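Local atomic coordinates of glucanase (Klebsiella pneumoniae, PDB entry 5GY3), a protein that probably catalyses the endohydrolysis of beta-1,4-glucosidic linkages in cellulose, lichenin and cereal beta-D-glucans, as a member of glycosyl hydrolase family 8. Residues L37-V40 and P46-D49; I92-L97 and Y152-A157. All blocks are in the same frame, centred on the assembly; numbering follows the deposited sequence.

Contact 1: residues L37-V40 and P46-D49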
loop_
_atom_site.group_PDB
_atom_site.type_symbol
_atom_site.label_atom_id
_atom_site.label_comp_id
_atom_site.label_asym_id
_atom_site.label_seq_id
_atom_site.Cartn_x
_atom_site.Cartn_y
_atom_site.Cartn_z
ATOM N N LEU A 37 9.718 -5.829 1.667
ATOM C CA LEU A 37 10.388 -4.540 1.490
ATOM C C LEU A 37 11.302 -4.231 2.667
ATOM O O LEU A 37 12.450 -3.804 2.487
ATOM C CB LEU A 37 9.356 -3.417 1.334
ATOM C CG LEU A 37 8.640 -3.268 -0.003
ATOM C CD1 LEU A 37 7.466 -2.280 0.135
ATOM C CD2 LEU A 37 9.619 -2.786 -1.067
ATOM N N LEU A 38 10.794 -4.417 3.886
ATOM C CA LEU A 38 11.592 -4.111 5.068
ATOM C C LEU A 38 12.751 -5.091 5.236
ATOM O O LEU A 38 13.806 -4.712 5.758
ATOM C CB LEU A 38 10.694 -4.092 6.310
ATOM C CG LEU A 38 9.608 -2.999 6.345
ATOM C CD1 LEU A 38 8.724 -3.158 7.566
ATOM C CD2 LEU A 38 10.212 -1.604 6.316
ATOM N N ALA A 39 12.585 -6.341 4.798
ATOM C CA ALA A 39 13.704 -7.280 4.858
ATOM C C ALA A 39 14.845 -6.831 3.949
ATOM O O ALA A 39 16.016 -6.907 4.336
ATOM C CB ALA A 39 13.238 -8.688 4.495
ATOM N N VAL A 40 14.528 -6.336 2.749
ATOM C CA VAL A 40 15.574 -5.791 1.878
ATOM C C VAL A 40 16.242 -4.596 2.544
ATOM O O VAL A 40 17.476 -4.482 2.575
ATOM C CB VAL A 40 14.993 -5.392 0.509
ATOM C CG1 VAL A 40 16.093 -4.780 -0.359
ATOM C CG2 VAL A 40 14.344 -6.577 -0.174
ATOM N N PRO A 46 18.017 -13.944 4.662
ATOM C CA PRO A 46 17.285 -15.124 5.164
ATOM C C PRO A 46 15.806 -14.848 5.396
ATOM O O PRO A 46 14.959 -15.641 4.960
ATOM C CB PRO A 46 18.029 -15.467 6.463
ATOM C CG PRO A 46 19.411 -14.995 6.207
ATOM C CD PRO A 46 19.248 -13.709 5.445
ATOM N N ALA A 47 15.476 -13.725 6.045
ATOM C CA ALA A 47 14.074 -13.392 6.285
ATOM C C ALA A 47 13.347 -13.135 4.975
ATOM O O ALA A 47 12.215 -13.597 4.786
ATOM C CB ALA A 47 13.964 -12.171 7.198
ATOM N N PHE A 48 13.982 -12.396 4.057
ATOM C CA PHE A 48 13.364 -12.153 2.755
ATOM C C PHE A 48 13.017 -13.464 2.057
ATOM O O PHE A 48 11.907 -13.628 1.538
ATOM C CB PHE A 48 14.280 -11.308 1.870
ATOM C CG PHE A 48 13.658 -10.963 0.541
ATOM C CD1 PHE A 48 13.737 -11.839 -0.526
ATOM C CD2 PHE A 48 12.977 -9.769 0.371
ATOM C CE1 PHE A 48 13.138 -11.545 -1.741
ATOM C CE2 PHE A 48 12.379 -9.469 -0.842
ATOM C CZ PHE A 48 12.460 -10.361 -1.895
ATOM N N ASP A 49 13.966 -14.404 2.011
ATOM C CA ASP A 49 13.706 -15.658 1.311
ATOM C C ASP A 49 12.611 -16.469 2.002
ATOM O O ASP A 49 11.815 -17.134 1.327
ATOM C CB ASP A 49 15.003 -16.469 1.176
ATOM C CG ASP A 49 15.939 -15.924 0.085
ATOM O OD1 ASP A 49 15.463 -15.242 -0.847
ATOM O OD2 ASP A 49 17.158 -16.193 0.141
#

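Contact 2: residues I92-L97 and Y152-A157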
loop_
_atom_site.group_PDB
_atom_site.type_symbol
_atom_site.label_atom_id
_atom_site.label_comp_id
_atom_site.label_asym_id
_atom_site.label_seq_id
_atom_site.Cartn_x
_atom_site.Cartn_y
_atom_site.Cartn_z
ATOM N N ILE A 92 4.856 -6.908 -3.334
ATOM C CA ILE A 92 5.680 -8.106 -3.499
ATOM C C ILE A 92 6.608 -7.951 -4.698
ATOM O O ILE A 92 7.811 -8.219 -4.609
ATOM C CB ILE A 92 4.785 -9.354 -3.629
ATOM C CG1 ILE A 92 4.077 -9.654 -2.296
ATOM C CG2 ILE A 92 5.607 -10.555 -4.111
ATOM C CD1 ILE A 92 2.828 -10.587 -2.411
ATOM N N ALA A 93 6.061 -7.524 -5.844
ATOM C CA ALA A 93 6.894 -7.376 -7.035
ATOM C C ALA A 93 7.948 -6.299 -6.835
ATOM O O ALA A 93 9.068 -6.406 -7.349
ATOM C CB ALA A 93 6.029 -7.052 -8.257
ATOM N N TRP A 94 7.586 -5.230 -6.128
ATOM C CA TRP A 94 8.522 -4.144 -5.857
ATOM C C TRP A 94 9.638 -4.610 -4.934
ATOM O O TRP A 94 10.817 -4.325 -5.178
ATOM C CB TRP A 94 7.752 -2.972 -5.238
ATOM C CG TRP A 94 8.524 -1.715 -5.074
ATOM C CD1 TRP A 94 9.637 -1.317 -5.771
ATOM C CD2 TRP A 94 8.225 -0.665 -4.159
ATOM N NE1 TRP A 94 10.045 -0.076 -5.337
ATOM C CE2 TRP A 94 9.191 0.346 -4.350
ATOM C CE3 TRP A 94 7.226 -0.474 -3.194
ATOM C CZ2 TRP A 94 9.199 1.519 -3.599
ATOM C CZ3 TRP A 94 7.227 0.705 -2.461
ATOM C CH2 TRP A 94 8.201 1.687 -2.676
ATOM N N ALA A 95 9.283 -5.348 -3.877
ATOM C CA ALA A 95 10.299 -5.888 -2.980
ATOM C C ALA A 95 11.276 -6.798 -3.725
ATOM O O ALA A 95 12.490 -6.760 -3.467
ATOM C CB ALA A 95 9.625 -6.635 -1.830
ATOM N N LEU A 96 10.765 -7.620 -4.648
ATOM C CA LEU A 96 11.630 -8.505 -5.433
ATOM C C LEU A 96 12.588 -7.713 -6.310
ATOM O O LEU A 96 13.771 -8.059 -6.417
ATOM C CB LEU A 96 10.780 -9.445 -6.290
ATOM C CG LEU A 96 10.157 -10.581 -5.472
ATOM C CD1 LEU A 96 8.948 -11.205 -6.176
ATOM C CD2 LEU A 96 11.227 -11.641 -5.154
ATOM N N LEU A 97 12.096 -6.654 -6.957
ATOM C CA LEU A 97 12.981 -5.794 -7.734
ATOM C C LEU A 97 14.090 -5.219 -6.857
ATOM O O LEU A 97 15.274 -5.226 -7.229
ATOM C CB LEU A 97 12.154 -4.688 -8.386
ATOM C CG LEU A 97 12.644 -4.103 -9.694
ATOM C CD1 LEU A 97 12.870 -5.258 -10.668
ATOM C CD2 LEU A 97 11.581 -3.150 -10.220
ATOM N N TYR A 152 -4.029 2.107 -3.388
ATOM C CA TYR A 152 -3.341 1.095 -4.188
ATOM C C TYR A 152 -2.558 1.702 -5.352
ATOM O O TYR A 152 -1.924 0.958 -6.116
ATOM C CB TYR A 152 -4.327 0.055 -4.754
ATOM C CG TYR A 152 -5.080 -0.818 -3.764
ATOM C CD1 TYR A 152 -5.196 -0.473 -2.423
ATOM C CD2 TYR A 152 -5.684 -1.995 -4.190
ATOM C CE1 TYR A 152 -5.897 -1.275 -1.523
ATOM C CE2 TYR A 152 -6.396 -2.806 -3.301
ATOM C CZ TYR A 152 -6.495 -2.436 -1.974
ATOM O OH TYR A 152 -7.183 -3.216 -1.081
ATOM N N PHE A 153 -2.583 3.027 -5.516
ATOM C CA PHE A 153 -1.743 3.694 -6.524
ATOM C C PHE A 153 -0.351 3.888 -5.922
ATOM O O PHE A 153 0.009 4.965 -5.440
ATOM C CB PHE A 153 -2.304 5.052 -6.947
ATOM C CG PHE A 153 -3.713 5.044 -7.507
ATOM C CD1 PHE A 153 -4.412 3.873 -7.765
ATOM C CD2 PHE A 153 -4.332 6.260 -7.783
ATOM C CE1 PHE A 153 -5.721 3.920 -8.274
ATOM C CE2 PHE A 153 -5.630 6.314 -8.297
ATOM C CZ PHE A 153 -6.318 5.142 -8.537
ATOM N N ILE A 154 0.458 2.832 -5.954
ATOM C CA ILE A 154 1.744 2.835 -5.219
ATOM C C ILE A 154 2.776 3.474 -6.143
ATOM O O ILE A 154 3.592 2.811 -6.793
ATOM C CB ILE A 154 2.132 1.441 -4.735
ATOM C CG1 ILE A 154 0.962 0.851 -3.934
ATOM C CG2 ILE A 154 3.380 1.541 -3.840
ATOM C CD1 ILE A 154 1.225 -0.524 -3.342
ATOM N N PHE A 155 2.763 4.805 -6.168
ATOM C CA PHE A 155 3.594 5.563 -7.100
ATOM C C PHE A 155 5.077 5.202 -7.062
ATOM O O PHE A 155 5.671 5.068 -8.144
ATOM C CB PHE A 155 3.399 7.067 -6.846
ATOM C CG PHE A 155 1.970 7.506 -6.959
ATOM C CD1 PHE A 155 1.329 7.506 -8.190
ATOM C CD2 PHE A 155 1.268 7.900 -5.831
ATOM C CE1 PHE A 155 -0.005 7.910 -8.301
ATOM C CE2 PHE A 155 -0.069 8.298 -5.933
ATOM C CZ PHE A 155 -0.693 8.310 -7.171
ATOM N N PRO A 156 5.734 5.022 -5.908
ATOM C CA PRO A 156 7.173 4.708 -5.967
ATOM C C PRO A 156 7.459 3.328 -6.545
ATOM O O PRO A 156 8.506 3.133 -7.186
ATOM C CB PRO A 156 7.620 4.829 -4.502
ATOM C CG PRO A 156 6.368 4.549 -3.708
ATOM C CD PRO A 156 5.270 5.191 -4.515
ATOM N N ALA A 157 6.559 2.366 -6.335
ATOM C CA ALA A 157 6.703 1.067 -6.977
ATOM C C ALA A 157 6.552 1.184 -8.486
ATOM O O ALA A 157 7.331 0.593 -9.242
ATOM C CB ALA A 157 5.681 0.092 -6.412
#

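Contact 1: residues L37-V40 and P46-D49
Phe48 reaches along the side of Val40, and the two side chains point the same way; both touch helix 86-103, Val40 at Gln102 and Phe48 at Leu96 and Ala99. The touching branch of the valine is CG2, which lies 3.5 Å from Phe48 CD2 and 3.6 Å from Phe48 CE2, so that one methyl meets the CD2-CE2 bond obliquely. This branch stands anti to the carbonyl carbon of Val40 and beside its backbone N, while CG1 takes the position anti to the N (chi1 178°). In Phe48 it is CG that stands anti to the backbone N (chi1 -177°), which swings the ring alongside the valine.

Ala39 fills the space nearer the backbones. Its methyl is directed at helix 45-59, meets Phe48 CB at 3.9 Å from Ala39 CB and sits 3.8 Å from Phe48 N; relative to the ring it lies at the edge, near the plane. A looser touch, 4.5 Å between Ala39 CB and Ala47 CB, lies beside it. The CA atoms of Ala39 and Phe48 are 5.3 Å apart.

The two segments belong to helices 29-41 and 45-59, joined by a short turn, and the contact is the inner corner of this helical hairpin. Trp4 of helix 2-11 covers Ala39 and Ala47, while the ring of Phe48 continues into edge-to-face meetings with Trp103 and Tyr108. Tyr108 also hydrogen-bonds Asp49 OD1, an atom lying in the plane of the Phe48 ring at its edge.

No hydrogen bond joins the two segments: the contact is held by van der Waals and hydrophobic contact among buried methyl, methylene and aromatic carbons, with no directional bond between them.

Contact 2: residues I92-L97 and Y152-A157
The helical segment 92-97 meets the loop and first helical turn of 152-157 most closely where the CA atoms of Trp94 and Ala157 stand 5.6 Å apart. With CG of Trp94 anti to its backbone N (chi1 -172°), the indole extends toward the other segment and presents one face. Ala157 CA sits 3.6 Å from the centroid of the five-membered ring and only 9° off its normal, a CH-pi contact, while Ala157 CB lies over the same face, 3.5 Å from Trp94 CD2.

This face receives the start of helix 155-164. Two successive inverse gamma turns, centred on Phe153 and Ile154, lead into the helix, and Ile154 is also its N-cap residue. In the (alpha/alpha)6 barrel known for glycosyl hydrolase family 8, the contact joins that start to helix 86-103, which also carries Asp87, the predicted nucleophile; the nearest side-chain atoms of Ile154 and Asp87 are about 4 Å apart.

Farther out, Pro156 packs at the CH2 corner, on the same side of the indole as Ala157, its CG 3.6 Å from Trp94 CH2. Ile154 CG2 adds a lighter touch, 4.2 Å from Trp94 CZ3, and Trp227 meets the indole with the ring planes at about 55°.

Followed from the N terminus, the chain first closes contact 1, a short loop with five residues between segments 37-40 and 46-49 that folds helix 29-41 onto helix 45-59. Only afterwards does contact 2 open, and it spans a much longer excursion of 54 residues, containing both helix and strand, before 152-157 returns to 92-97. The two loops stand in series, neither nested nor crossed, with centres 15 Å apart. They nevertheless meet through helix 86-103: Leu37 N packs on Ala95 CB at 3.6 Å, and Phe48 CZ on Leu96 CD2 at 3.7 Å. That helix therefore ties the early hairpin to the start of helix 155-164.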